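Side-chain contacts in fumarylacetoacetate hydrolase (Burkholderia xenovorans, PDB 5TI1), which probably hydrolyses fumarylacetoacetate to fumarate and acetoacetate, the last step of phenylalanine and tyrosine breakdown, with the help of a bound magnesium ion: residues T329-Q334 against A436-P441; V146-Y151 against S191-S196; T340-N345 against L390-N395; D63-L68 against A138-H143. All blocks are in the same frame, centred on the assembly; numbering follows the deposited sequence. Where two conformers were deposited one is given.

Interaction 1 (T329-Q334 against A436-P441)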
loop_
_atom_site.group_PDB
_atom_site.type_symbol
_atom_site.label_atom_id
_atom_site.label_comp_id
_atom_site.label_asym_id
_atom_site.label_seq_id
_atom_site.Cartn_x
_atom_site.Cartn_y
_atom_site.Cartn_z
ATOM N N THR B 329 -11.821 -19.906 -16.194
ATOM C CA THR B 329 -12.546 -21.145 -15.980
ATOM C C THR B 329 -12.882 -21.279 -14.504
ATOM O O THR B 329 -12.199 -20.720 -13.631
ATOM C CB THR B 329 -11.757 -22.374 -16.474
ATOM O OG1 THR B 329 -10.585 -22.561 -15.675
ATOM C CG2 THR B 329 -11.356 -22.200 -17.946
ATOM N N LEU B 330 -13.972 -21.998 -14.240
ATOM C CA LEU B 330 -14.421 -22.293 -12.889
ATOM C C LEU B 330 -14.603 -23.797 -12.800
ATOM O O LEU B 330 -15.258 -24.392 -13.661
ATOM C CB LEU B 330 -15.735 -21.562 -12.561
ATOM C CG LEU B 330 -16.241 -21.552 -11.107
ATOM C CD1 LEU B 330 -17.156 -20.363 -10.876
ATOM C CD2 LEU B 330 -16.958 -22.846 -10.722
ATOM N N ARG B 331 -14.010 -24.415 -11.789
ATOM C CA ARG B 331 -14.164 -25.856 -11.618
ATOM C C ARG B 331 -14.720 -26.161 -10.236
ATOM O O ARG B 331 -14.026 -25.929 -9.228
ATOM C CB ARG B 331 -12.845 -26.594 -11.841
ATOM C CG ARG B 331 -13.000 -28.100 -11.706
ATOM C CD ARG B 331 -11.850 -28.864 -12.325
ATOM N NE ARG B 331 -10.578 -28.515 -11.710
ATOM C CZ ARG B 331 -10.196 -28.928 -10.507
ATOM N NH1 ARG B 331 -10.995 -29.704 -9.782
ATOM N NH2 ARG B 331 -9.015 -28.555 -10.021
ATOM N N PRO B 332 -15.964 -26.632 -10.146
ATOM C CA PRO B 332 -16.488 -27.121 -8.868
ATOM C C PRO B 332 -15.602 -28.217 -8.304
ATOM O O PRO B 332 -14.938 -28.949 -9.043
ATOM C CB PRO B 332 -17.874 -27.674 -9.232
ATOM C CG PRO B 332 -18.239 -26.955 -10.523
ATOM C CD PRO B 332 -16.949 -26.711 -11.240
ATOM N N GLN B 333 -15.636 -28.341 -6.970
ATOM C CA GLN B 333 -14.782 -29.307 -6.276
ATOM C C GLN B 333 -15.005 -30.733 -6.765
ATOM O O GLN B 333 -14.050 -31.515 -6.834
ATOM C CB GLN B 333 -15.010 -29.220 -4.761
ATOM C CG GLN B 333 -14.187 -30.210 -3.911
ATOM C CD GLN B 333 -12.679 -29.966 -3.969
ATOM O OE1 GLN B 333 -11.888 -30.866 -3.689
ATOM N NE2 GLN B 333 -12.282 -28.761 -4.347
ATOM N N GLN B 334 -16.240 -31.099 -7.101
ATOM C CA GLN B 334 -16.521 -32.469 -7.527
ATOM C C GLN B 334 -16.301 -32.691 -9.019
ATOM O O GLN B 334 -16.424 -33.829 -9.487
ATOM C CB GLN B 334 -17.959 -32.867 -7.159
ATOM C CG GLN B 334 -18.290 -32.747 -5.681
ATOM C CD GLN B 334 -17.233 -33.385 -4.801
ATOM O OE1 GLN B 334 -16.816 -34.522 -5.028
ATOM N NE2 GLN B 334 -16.782 -32.649 -3.802
ATOM N N ALA B 436 -4.466 -18.833 -10.659
ATOM C CA ALA B 436 -5.476 -19.713 -10.078
ATOM C C ALA B 436 -5.568 -19.602 -8.556
ATOM O O ALA B 436 -4.578 -19.362 -7.860
ATOM C CB ALA B 436 -5.198 -21.187 -10.432
ATOM N N GLY B 437 -6.771 -19.835 -8.042
ATOM C CA GLY B 437 -6.969 -19.979 -6.613
ATOM C C GLY B 437 -8.204 -20.801 -6.353
ATOM O O GLY B 437 -9.161 -20.770 -7.133
ATOM N N GLU B 438 -8.188 -21.538 -5.244
ATOM C CA GLU B 438 -9.307 -22.380 -4.852
ATOM C C GLU B 438 -9.812 -21.923 -3.488
ATOM O O GLU B 438 -9.018 -21.612 -2.597
ATOM C CB GLU B 438 -8.888 -23.854 -4.852
ATOM C CG GLU B 438 -10.006 -24.831 -4.527
ATOM C CD GLU B 438 -9.651 -26.269 -4.887
ATOM O OE1 GLU B 438 -9.592 -27.115 -3.981
ATOM O OE2 GLU B 438 -9.419 -26.546 -6.080
ATOM N N ILE B 439 -11.132 -21.843 -3.334
ATOM C CA ILE B 439 -11.739 -21.169 -2.189
ATOM C C ILE B 439 -11.860 -22.138 -1.014
ATOM O O ILE B 439 -12.372 -23.257 -1.159
ATOM C CB ILE B 439 -13.111 -20.585 -2.562
ATOM C CG1 ILE B 439 -12.965 -19.543 -3.681
ATOM C CG2 ILE B 439 -13.794 -20.009 -1.321
ATOM C CD1 ILE B 439 -11.920 -18.495 -3.411
ATOM N N LEU B 440 -11.374 -21.707 0.163
ATOM C CA LEU B 440 -11.533 -22.459 1.399
ATOM C C LEU B 440 -12.758 -21.971 2.164
ATOM O O LEU B 440 -13.099 -20.785 2.102
ATOM C CB LEU B 440 -10.295 -22.313 2.271
ATOM C CG LEU B 440 -8.999 -22.718 1.568
ATOM C CD1 LEU B 440 -7.817 -22.589 2.516
ATOM C CD2 LEU B 440 -9.117 -24.141 1.027
ATOM N N PRO B 441 -13.446 -22.873 2.876
ATOM C CA PRO B 441 -14.604 -22.455 3.672
ATOM C C PRO B 441 -14.221 -21.381 4.681
ATOM O O PRO B 441 -13.096 -21.337 5.182
ATOM C CB PRO B 441 -15.035 -23.748 4.379
ATOM C CG PRO B 441 -14.495 -24.832 3.536
ATOM C CD PRO B 441 -13.217 -24.323 2.960
#
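Q333 and E438 meet through a single weak hydrogen bond: Q333 NE2 donates to E438 OE1 over 3.2 Å, bent at 148°. The side chains cross at about a right angle, and their flat ends stand nearly perpendicular, amide and carboxylate planes 79° apart. E438 reaches out straight, whereas Q333 starts with CG anti to N and then bends at chi2 (65°), which swings its amide back to the glutamate from the loop beyond the strand. R331 lies off the second carboxylate oxygen, with R331 NH2 4.4 Å from E438 OE2; the oxygen sits well out of the guanidinium plane, so this is charge proximity and not a salt bridge. Both partners of E438 are anchored more firmly by others: R331 NH2 forms a salt bridge with E416, and Q333 NE2 also bonds to the backbone oxygen of G414. E438 and E416 touch, so R331 probably offsets some of the negative charge of the pair. Strand 416-424 runs between strands 321-331 and 429-440, antiparallel to each and bonded to T329, R331 and G437, so strand 429-440 here meets the end of next-but-one strand 321-331, and the loop after it, at the surface of a mixed beta-sheet.

Interaction 2 (V146-Y151 against S191-S196)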
loop_
_atom_site.group_PDB
_atom_site.type_symbol
_atom_site.label_atom_id
_atom_site.label_comp_id
_atom_site.label_asym_id
_atom_site.label_seq_id
_atom_site.Cartn_x
_atom_site.Cartn_y
_atom_site.Cartn_z
ATOM N N VAL B 146 7.637 -10.289 -7.687
ATOM C CA VAL B 146 8.194 -9.026 -7.212
ATOM C C VAL B 146 7.768 -8.803 -5.774
ATOM O O VAL B 146 6.733 -9.308 -5.331
ATOM C CB VAL B 146 7.755 -7.822 -8.085
ATOM C CG1 VAL B 146 8.466 -7.836 -9.418
ATOM C CG2 VAL B 146 6.235 -7.826 -8.279
ATOM N N GLN B 147 8.601 -8.061 -5.035
ATOM C CA GLN B 147 8.217 -7.491 -3.745
ATOM C C GLN B 147 7.503 -6.178 -4.031
ATOM O O GLN B 147 8.128 -5.212 -4.477
ATOM C CB GLN B 147 9.432 -7.265 -2.844
ATOM C CG GLN B 147 9.093 -6.792 -1.425
ATOM C CD GLN B 147 8.843 -5.282 -1.303
ATOM O OE1 GLN B 147 9.493 -4.469 -1.966
ATOM N NE2 GLN B 147 7.901 -4.911 -0.439
ATOM N N ILE B 148 6.196 -6.148 -3.787
ATOM C CA ILE B 148 5.328 -5.078 -4.276
ATOM C C ILE B 148 5.339 -3.946 -3.256
ATOM O O ILE B 148 4.758 -4.101 -2.165
ATOM C CB ILE B 148 3.909 -5.601 -4.530
ATOM C CG1 ILE B 148 3.966 -6.758 -5.534
ATOM C CG2 ILE B 148 2.987 -4.498 -5.020
ATOM C CD1 ILE B 148 2.695 -7.597 -5.569
ATOM N N PRO B 149 5.964 -2.799 -3.557
ATOM C CA PRO B 149 5.938 -1.687 -2.594
ATOM C C PRO B 149 4.554 -1.083 -2.439
ATOM O O PRO B 149 4.171 -0.681 -1.328
ATOM C CB PRO B 149 6.940 -0.679 -3.194
ATOM C CG PRO B 149 7.754 -1.464 -4.189
ATOM C CD PRO B 149 6.773 -2.470 -4.745
ATOM N N GLY B 150 3.802 -0.992 -3.534
ATOM C CA GLY B 150 2.454 -0.457 -3.559
ATOM C C GLY B 150 1.604 -1.138 -4.615
ATOM O O GLY B 150 2.081 -1.445 -5.713
ATOM N N TYR B 151 0.337 -1.374 -4.289
ATOM C CA TYR B 151 -0.629 -1.964 -5.206
ATOM C C TYR B 151 -1.794 -0.993 -5.367
ATOM O O TYR B 151 -2.426 -0.601 -4.383
ATOM C CB TYR B 151 -1.094 -3.340 -4.700
ATOM C CG TYR B 151 -2.365 -3.869 -5.329
ATOM C CD1 TYR B 151 -2.572 -3.798 -6.700
ATOM C CD2 TYR B 151 -3.362 -4.462 -4.537
ATOM C CE1 TYR B 151 -3.745 -4.291 -7.285
ATOM C CE2 TYR B 151 -4.528 -4.949 -5.103
ATOM C CZ TYR B 151 -4.714 -4.861 -6.477
ATOM O OH TYR B 151 -5.869 -5.340 -7.043
ATOM N N SER B 191 0.059 -6.191 0.842
ATOM C CA SER B 191 0.453 -7.350 1.645
ATOM C C SER B 191 -0.313 -8.612 1.265
ATOM O O SER B 191 0.216 -9.715 1.413
ATOM C CB SER B 191 0.252 -7.067 3.132
ATOM O OG SER B 191 -1.124 -7.042 3.451
ATOM N N SER B 192 -1.556 -8.484 0.799
ATOM C CA SER B 192 -2.372 -9.648 0.481
ATOM C C SER B 192 -2.343 -10.013 -1.001
ATOM O O SER B 192 -3.184 -10.795 -1.450
ATOM C CB SER B 192 -3.814 -9.417 0.922
ATOM O OG SER B 192 -4.240 -8.119 0.537
ATOM N N VAL B 193 -1.403 -9.488 -1.776
ATOM C CA VAL B 193 -1.228 -10.007 -3.132
ATOM C C VAL B 193 -0.424 -11.294 -3.028
ATOM O O VAL B 193 0.694 -11.288 -2.504
ATOM C CB VAL B 193 -0.537 -8.995 -4.053
ATOM C CG1 VAL B 193 -0.384 -9.597 -5.462
ATOM C CG2 VAL B 193 -1.307 -7.689 -4.085
ATOM N N VAL B 194 -0.998 -12.402 -3.513
ATOM C CA VAL B 194 -0.389 -13.718 -3.414
ATOM C C VAL B 194 -0.271 -14.326 -4.804
ATOM O O VAL B 194 -1.009 -13.973 -5.726
ATOM C CB VAL B 194 -1.200 -14.656 -2.490
ATOM C CG1 VAL B 194 -1.319 -14.043 -1.103
ATOM C CG2 VAL B 194 -2.579 -14.897 -3.083
ATOM N N VAL B 195 0.648 -15.287 -4.934
ATOM C CA VAL B 195 0.917 -15.911 -6.225
ATOM C C VAL B 195 -0.120 -16.993 -6.523
ATOM O O VAL B 195 -0.737 -17.571 -5.628
ATOM C CB VAL B 195 2.350 -16.480 -6.280
ATOM C CG1 VAL B 195 2.457 -17.751 -5.442
ATOM C CG2 VAL B 195 2.787 -16.744 -7.743
ATOM N N SER B 196 -0.290 -17.270 -7.820
ATOM C CA SER B 196 -1.181 -18.316 -8.306
ATOM C C SER B 196 -0.973 -19.626 -7.553
ATOM O O SER B 196 0.158 -20.034 -7.275
ATOM C CB SER B 196 -0.938 -18.526 -9.805
ATOM O OG SER B 196 -1.790 -19.517 -10.346
#
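S192 OG bonds to the backbone oxygen of T281 and weakly to that of R189, fixing the chain immediately ahead of V193, the residue that packs on both I148 and Y151. V193 divides its two methyls between these partners. CG1 meets the end of isoleucine, with V193 CG1 3.7 Å from I148 CD1, and I148 CD1 also comes to 3.8 Å from V193 CB; the side chains cross at about a right angle. The other branch leans on the tyrosine ring, V193 CG2 lying 3.9 Å from Y151 CD2 and 4.2 Å from Y151 CG, in an oblique approach. Strand 193-195 is an outermost strand of a seven-stranded mixed sheet, parallel to strand 284-292, while Y151 opens strand 151-154 farther across the same sheet. L372, on strand 372-374, touches all three side chains and adds to the apolar packing. With CG anti to N (chi1 163°), Y151 carries its ring to V193 and T284, both of which it touches, about 5 Å from the bound magnesium ion at the nearest atoms. On the far side, S191 OG bonds to N366 of the second subunit, and V194 packs on L239 of that subunit.

Interaction 3 (T340-N345 against L390-N395)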
loop_
_atom_site.group_PDB
_atom_site.type_symbol
_atom_site.label_atom_id
_atom_site.label_comp_id
_atom_site.label_asym_id
_atom_site.label_seq_id
_atom_site.Cartn_x
_atom_site.Cartn_y
_atom_site.Cartn_z
ATOM N N THR B 340 -15.332 -23.049 -18.886
ATOM C CA THR B 340 -15.036 -21.646 -19.163
ATOM C C THR B 340 -16.274 -20.797 -18.892
ATOM O O THR B 340 -17.385 -21.155 -19.288
ATOM C CB THR B 340 -14.563 -21.467 -20.605
ATOM O OG1 THR B 340 -13.378 -22.247 -20.825
ATOM C CG2 THR B 340 -14.247 -20.003 -20.876
ATOM N N ILE B 341 -16.096 -19.693 -18.177
ATOM C CA ILE B 341 -17.217 -18.832 -17.822
ATOM C C ILE B 341 -17.149 -17.466 -18.489
ATOM O O ILE B 341 -18.170 -16.759 -18.516
ATOM C CB ILE B 341 -17.339 -18.668 -16.294
ATOM C CG1 ILE B 341 -16.088 -17.982 -15.724
ATOM C CG2 ILE B 341 -17.634 -20.029 -15.648
ATOM C CD1 ILE B 341 -16.286 -17.394 -14.332
ATOM N N THR B 342 -15.995 -17.064 -19.016
ATOM C CA THR B 342 -15.947 -15.847 -19.810
ATOM C C THR B 342 -14.721 -15.881 -20.714
ATOM O O THR B 342 -13.742 -16.576 -20.427
ATOM C CB THR B 342 -15.945 -14.598 -18.920
ATOM O OG1 THR B 342 -16.154 -13.437 -19.731
ATOM C CG2 THR B 342 -14.635 -14.473 -18.137
ATOM N N ARG B 343 -14.813 -15.152 -21.831
ATOM C CA ARG B 343 -13.698 -14.931 -22.748
ATOM C C ARG B 343 -13.758 -13.475 -23.185
ATOM O O ARG B 343 -14.791 -13.037 -23.693
ATOM C CB ARG B 343 -13.777 -15.850 -23.977
ATOM C CG ARG B 343 -13.798 -17.353 -23.693
ATOM C CD ARG B 343 -14.140 -18.149 -24.971
ATOM N NE ARG B 343 -14.024 -19.594 -24.771
ATOM C CZ ARG B 343 -14.961 -20.361 -24.213
ATOM N NH1 ARG B 343 -16.099 -19.825 -23.785
ATOM N NH2 ARG B 343 -14.760 -21.667 -24.069
ATOM N N THR B 344 -12.684 -12.721 -22.975
ATOM C CA THR B 344 -12.688 -11.312 -23.366
ATOM C C THR B 344 -11.286 -10.924 -23.837
ATOM O O THR B 344 -10.475 -11.786 -24.188
ATOM C CB THR B 344 -13.196 -10.429 -22.212
ATOM O OG1 THR B 344 -13.361 -9.084 -22.679
ATOM C CG2 THR B 344 -12.212 -10.431 -21.056
ATOM N N ASN B 345 -11.008 -9.617 -23.860
ATOM C CA ASN B 345 -9.742 -9.097 -24.356
ATOM C C ASN B 345 -9.403 -7.809 -23.620
ATOM O O ASN B 345 -10.278 -6.974 -23.380
ATOM C CB ASN B 345 -9.791 -8.832 -25.874
ATOM C CG ASN B 345 -8.402 -8.723 -26.492
ATOM O OD1 ASN B 345 -7.646 -7.793 -26.195
ATOM N ND2 ASN B 345 -8.056 -9.688 -27.341
ATOM N N LEU B 390 -20.608 -11.261 -10.926
ATOM C CA LEU B 390 -21.617 -10.225 -10.728
ATOM C C LEU B 390 -22.221 -9.781 -12.060
ATOM O O LEU B 390 -23.446 -9.653 -12.191
ATOM C CB LEU B 390 -21.007 -9.037 -9.980
ATOM C CG LEU B 390 -21.908 -7.800 -9.889
ATOM C CD1 LEU B 390 -23.110 -8.069 -8.990
ATOM C CD2 LEU B 390 -21.127 -6.558 -9.436
ATOM N N GLU B 391 -21.380 -9.565 -13.073
ATOM C CA GLU B 391 -21.907 -9.207 -14.388
ATOM C C GLU B 391 -22.448 -10.430 -15.120
ATOM O O GLU B 391 -23.550 -10.387 -15.677
ATOM C CB GLU B 391 -20.830 -8.531 -15.233
ATOM C CG GLU B 391 -20.224 -7.277 -14.611
ATOM C CD GLU B 391 -18.898 -6.947 -15.231
ATOM O OE1 GLU B 391 -18.881 -6.200 -16.225
ATOM O OE2 GLU B 391 -17.869 -7.455 -14.739
ATOM N N LEU B 392 -21.677 -11.521 -15.137
ATOM C CA LEU B 392 -22.057 -12.687 -15.928
ATOM C C LEU B 392 -23.436 -13.212 -15.545
ATOM O O LEU B 392 -24.185 -13.674 -16.416
ATOM C CB LEU B 392 -21.002 -13.788 -15.778
ATOM C CG LEU B 392 -19.632 -13.456 -16.379
ATOM C CD1 LEU B 392 -18.564 -14.455 -15.956
ATOM C CD2 LEU B 392 -19.720 -13.346 -17.904
ATOM N N THR B 393 -23.802 -13.132 -14.265
ATOM C CA THR B 393 -25.092 -13.626 -13.794
ATOM C C THR B 393 -26.066 -12.499 -13.472
ATOM O O THR B 393 -27.154 -12.765 -12.951
ATOM C CB THR B 393 -24.915 -14.524 -12.562
ATOM O OG1 THR B 393 -24.541 -13.734 -11.428
ATOM C CG2 THR B 393 -23.842 -15.567 -12.807
ATOM N N TRP B 394 -25.707 -11.259 -13.793
ATOM C CA TRP B 394 -26.490 -10.069 -13.451
ATOM C C TRP B 394 -26.981 -10.147 -12.006
ATOM O O TRP B 394 -28.176 -10.200 -11.708
ATOM C CB TRP B 394 -27.649 -9.854 -14.423
ATOM C CG TRP B 394 -28.106 -8.417 -14.463
ATOM C CD1 TRP B 394 -29.255 -7.903 -13.932
ATOM C CD2 TRP B 394 -27.405 -7.309 -15.046
ATOM N NE1 TRP B 394 -29.318 -6.548 -14.160
ATOM C CE2 TRP B 394 -28.195 -6.159 -14.841
ATOM C CE3 TRP B 394 -26.190 -7.181 -15.730
ATOM C CZ2 TRP B 394 -27.811 -4.898 -15.294
ATOM C CZ3 TRP B 394 -25.808 -5.923 -16.173
ATOM C CH2 TRP B 394 -26.615 -4.800 -15.953
ATOM N N ASN B 395 -26.004 -10.159 -11.100
ATOM C CA ASN B 395 -26.241 -10.224 -9.659
ATOM C C ASN B 395 -27.067 -11.449 -9.266
ATOM O O ASN B 395 -27.773 -11.435 -8.254
ATOM C CB ASN B 395 -26.907 -8.944 -9.148
ATOM C CG ASN B 395 -26.696 -8.744 -7.669
ATOM O OD1 ASN B 395 -25.824 -9.384 -7.067
ATOM N ND2 ASN B 395 -27.486 -7.856 -7.067
#
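L392, at the end of helix 389-392, pushes its forked tip onto strand 339-345 at I341 and T342, packing the end of the helix against the strand. The helix closes with a Schellman motif: N395 N bonds to L390 O over 2.8 Å and W394 N to E391 O over 3.0 Å, with W394 at positive phi as the C-prime residue. The close part of the contact lies against the backbone. L392 CD1 sits 3.5 Å from I341 O, and L392 CD2 approaches the same oxygen at 3.8 Å, so both methyls of the fork rest on the carbonyl oxygen from one side. L392 CD1 also lies 4.0 Å from T342 CB. The leucine reaches this place with CG anti to the carbonyl carbon (chi1 -67°) and crosses both strand side chains at about a right angle. F386 backs the leucine, and T342 OG1 bonds to the backbone oxygens of F386 and D384, which ties the strand to the loop leading into the helix.

The I341 side chain, by contrast, meets the leucine only at its tip, I341 CD1 to L392 CD1 at 4.1 Å; I341 packs more widely, on V328, L330 and L400. Exposed residues flank the contact at both ends: W394 beyond the helix end, lying on N163, S166 and M167 of helix 158-168, and R343 on the strand. Back at the fork, L392 CD2 comes to 4.0 Å from T342 OG1, the hydroxyl already held by the two loop oxygens.

Interaction 4 (D63-L68 against A138-H143)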
loop_
_atom_site.group_PDB
_atom_site.type_symbol
_atom_site.label_atom_id
_atom_site.label_comp_id
_atom_site.label_asym_id
_atom_site.label_seq_id
_atom_site.Cartn_x
_atom_site.Cartn_y
_atom_site.Cartn_z
ATOM N N ASP B 63 7.931 -25.752 -21.839
ATOM C CA ASP B 63 7.533 -26.285 -20.544
ATOM C C ASP B 63 8.668 -26.239 -19.516
ATOM O O ASP B 63 8.575 -26.891 -18.473
ATOM C CB ASP B 63 6.985 -27.715 -20.705
ATOM C CG ASP B 63 8.010 -28.689 -21.267
ATOM O OD1 ASP B 63 9.205 -28.336 -21.347
ATOM O OD2 ASP B 63 7.618 -29.823 -21.638
ATOM N N SER B 64 9.724 -25.478 -19.779
ATOM C CA SER B 64 10.889 -25.448 -18.907
ATOM C C SER B 64 11.147 -24.025 -18.399
ATOM O O SER B 64 10.356 -23.103 -18.617
ATOM C CB SER B 64 12.106 -26.019 -19.638
ATOM O OG SER B 64 11.946 -27.408 -19.859
ATOM N N ILE B 65 12.266 -23.863 -17.699
ATOM C CA ILE B 65 12.684 -22.587 -17.126
ATOM C C ILE B 65 14.184 -22.469 -17.315
ATOM O O ILE B 65 14.922 -23.424 -17.055
ATOM C CB ILE B 65 12.345 -22.478 -15.623
ATOM C CG1 ILE B 65 10.857 -22.705 -15.362
ATOM C CG2 ILE B 65 12.789 -21.144 -15.069
ATOM C CD1 ILE B 65 10.516 -22.833 -13.858
ATOM N N VAL B 66 14.640 -21.309 -17.764
ATOM C CA VAL B 66 16.066 -21.021 -17.823
ATOM C C VAL B 66 16.494 -20.403 -16.495
ATOM O O VAL B 66 15.918 -19.408 -16.042
ATOM C CB VAL B 66 16.401 -20.092 -18.998
ATOM C CG1 VAL B 66 17.869 -19.791 -18.992
ATOM C CG2 VAL B 66 15.996 -20.739 -20.315
ATOM N N ASP B 67 17.500 -21.002 -15.868
ATOM C CA ASP B 67 18.107 -20.472 -14.651
ATOM C C ASP B 67 19.070 -19.369 -15.073
ATOM O O ASP B 67 20.157 -19.646 -15.576
ATOM C CB ASP B 67 18.825 -21.588 -13.901
ATOM C CG ASP B 67 19.314 -21.165 -12.524
ATOM O OD1 ASP B 67 19.632 -19.975 -12.319
ATOM O OD2 ASP B 67 19.391 -22.045 -11.641
ATOM N N LEU B 68 18.681 -18.109 -14.876
ATOM C CA LEU B 68 19.535 -17.019 -15.355
ATOM C C LEU B 68 20.826 -16.936 -14.552
ATOM O O LEU B 68 21.892 -16.664 -15.113
ATOM C CB LEU B 68 18.792 -15.687 -15.306
ATOM C CG LEU B 68 17.492 -15.578 -16.095
ATOM C CD1 LEU B 68 17.174 -14.095 -16.323
ATOM C CD2 LEU B 68 17.578 -16.358 -17.408
ATOM N N ALA B 138 7.525 -28.569 -14.261
ATOM C CA ALA B 138 7.005 -29.667 -13.452
ATOM C C ALA B 138 7.848 -29.941 -12.214
ATOM O O ALA B 138 7.385 -30.637 -11.302
ATOM C CB ALA B 138 6.925 -30.931 -14.303
ATOM N N ASP B 139 9.074 -29.425 -12.158
ATOM C CA ASP B 139 9.928 -29.625 -10.997
ATOM C C ASP B 139 10.107 -28.352 -10.187
ATOM O O ASP B 139 10.872 -28.346 -9.217
ATOM C CB ASP B 139 11.285 -30.177 -11.437
ATOM C CG ASP B 139 11.180 -31.582 -11.995
ATOM O OD1 ASP B 139 10.459 -32.408 -11.384
ATOM O OD2 ASP B 139 11.792 -31.854 -13.053
ATOM N N ALA B 140 9.403 -27.286 -10.545
ATOM C CA ALA B 140 9.691 -25.963 -10.019
ATOM C C ALA B 140 8.591 -25.479 -9.088
ATOM O O ALA B 140 7.430 -25.885 -9.198
ATOM C CB ALA B 140 9.872 -24.954 -11.153
ATOM N N GLN B 141 8.997 -24.622 -8.153
ATOM C CA GLN B 141 8.117 -23.795 -7.341
ATOM C C GLN B 141 8.212 -22.372 -7.868
ATOM O O GLN B 141 9.310 -21.812 -7.915
ATOM C CB GLN B 141 8.544 -23.828 -5.875
ATOM C CG GLN B 141 8.635 -25.217 -5.302
ATOM C CD GLN B 141 7.282 -25.854 -5.241
ATOM O OE1 GLN B 141 6.303 -25.202 -4.869
ATOM N NE2 GLN B 141 7.200 -27.122 -5.638
ATOM N N LEU B 142 7.083 -21.794 -8.272
ATOM C CA LEU B 142 7.050 -20.408 -8.737
ATOM C C LEU B 142 6.507 -19.514 -7.632
ATOM O O LEU B 142 5.451 -19.799 -7.054
ATOM C CB LEU B 142 6.197 -20.262 -9.995
ATOM C CG LEU B 142 6.599 -21.231 -11.099
ATOM C CD1 LEU B 142 5.726 -21.002 -12.325
ATOM C CD2 LEU B 142 8.082 -21.074 -11.409
ATOM N N HIS B 143 7.233 -18.445 -7.331
ATOM C CA HIS B 143 6.878 -17.558 -6.236
ATOM C C HIS B 143 6.465 -16.203 -6.790
ATOM O O HIS B 143 6.679 -15.900 -7.964
ATOM C CB HIS B 143 8.047 -17.413 -5.257
ATOM C CG HIS B 143 8.749 -18.701 -4.971
ATOM N ND1 HIS B 143 8.260 -19.632 -4.079
ATOM C CD2 HIS B 143 9.893 -19.225 -5.476
ATOM C CE1 HIS B 143 9.076 -20.669 -4.042
ATOM N NE2 HIS B 143 10.071 -20.450 -4.882
HETATM O O HOH W 1 7.330 -29.214 -17.112
#
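I65 and A140 bring two strands, 64-67 and 140-143, to a CA separation of 8.4 Å although they are not neighbours in their sheet: strands 56-61 and 44-49 lie between them in the antiparallel order. The sheet must therefore curl, consistent with the small rolled, SH3-like N-terminal domain of the family. No direct hydrogen bond joins the two segments; at one end a water bridges them, donating to D63 O at 3.0 Å and accepting from A138 N at 2.9 Å.

Inside the roll I65 does the touching with a single methyl. I65 CD1 presses on A140 CB at 3.5 Å, tighter than usual carbon contact, and meets L142 CD2 at 3.9 Å. CG1 is anti to the carbonyl carbon (chi1 -56°), which points the ethyl branch across at the other strand, and the I65 and L142 side chains slide past each other in opposite directions. F47 lies against both, as does W289 of strand 284-292, which joins this domain to the large mixed sheet. Within the first segment, S64 OG donates to D63 OD1 over 3.3 Å, on the anti side of the carboxylate and 27° out of its plane.

The chemistry thus splits in two: apolar methyl packing holds the middle, and at the starts of the segments, where D63 O and A138 N do not bond directly, the water links the carbonyl to the N-H across the gap.

In the fold
Along the chain, interaction 4 closes first, then interaction 2, and interaction 3 is nested inside the loop that interaction 1 closes. Interactions 1 and 3 share a mixed sheet through neighbouring strands 321-331 and 339-345, their centres 16 Å apart, with L330 packing on I341. Interaction 2 lies in the other mixed sheet, nearest the metal site, and links outward twice: the hydroxyl of S196 probably bonds to the backbone of A436 in interaction 1, and V195 packs on L142 and H143 of interaction 4. Segment 191-196 thus touches both strand 140-143 of the curled N-terminal sheet and strand 429-440, while interactions 3 and 4, with centres 32 Å apart, do not touch.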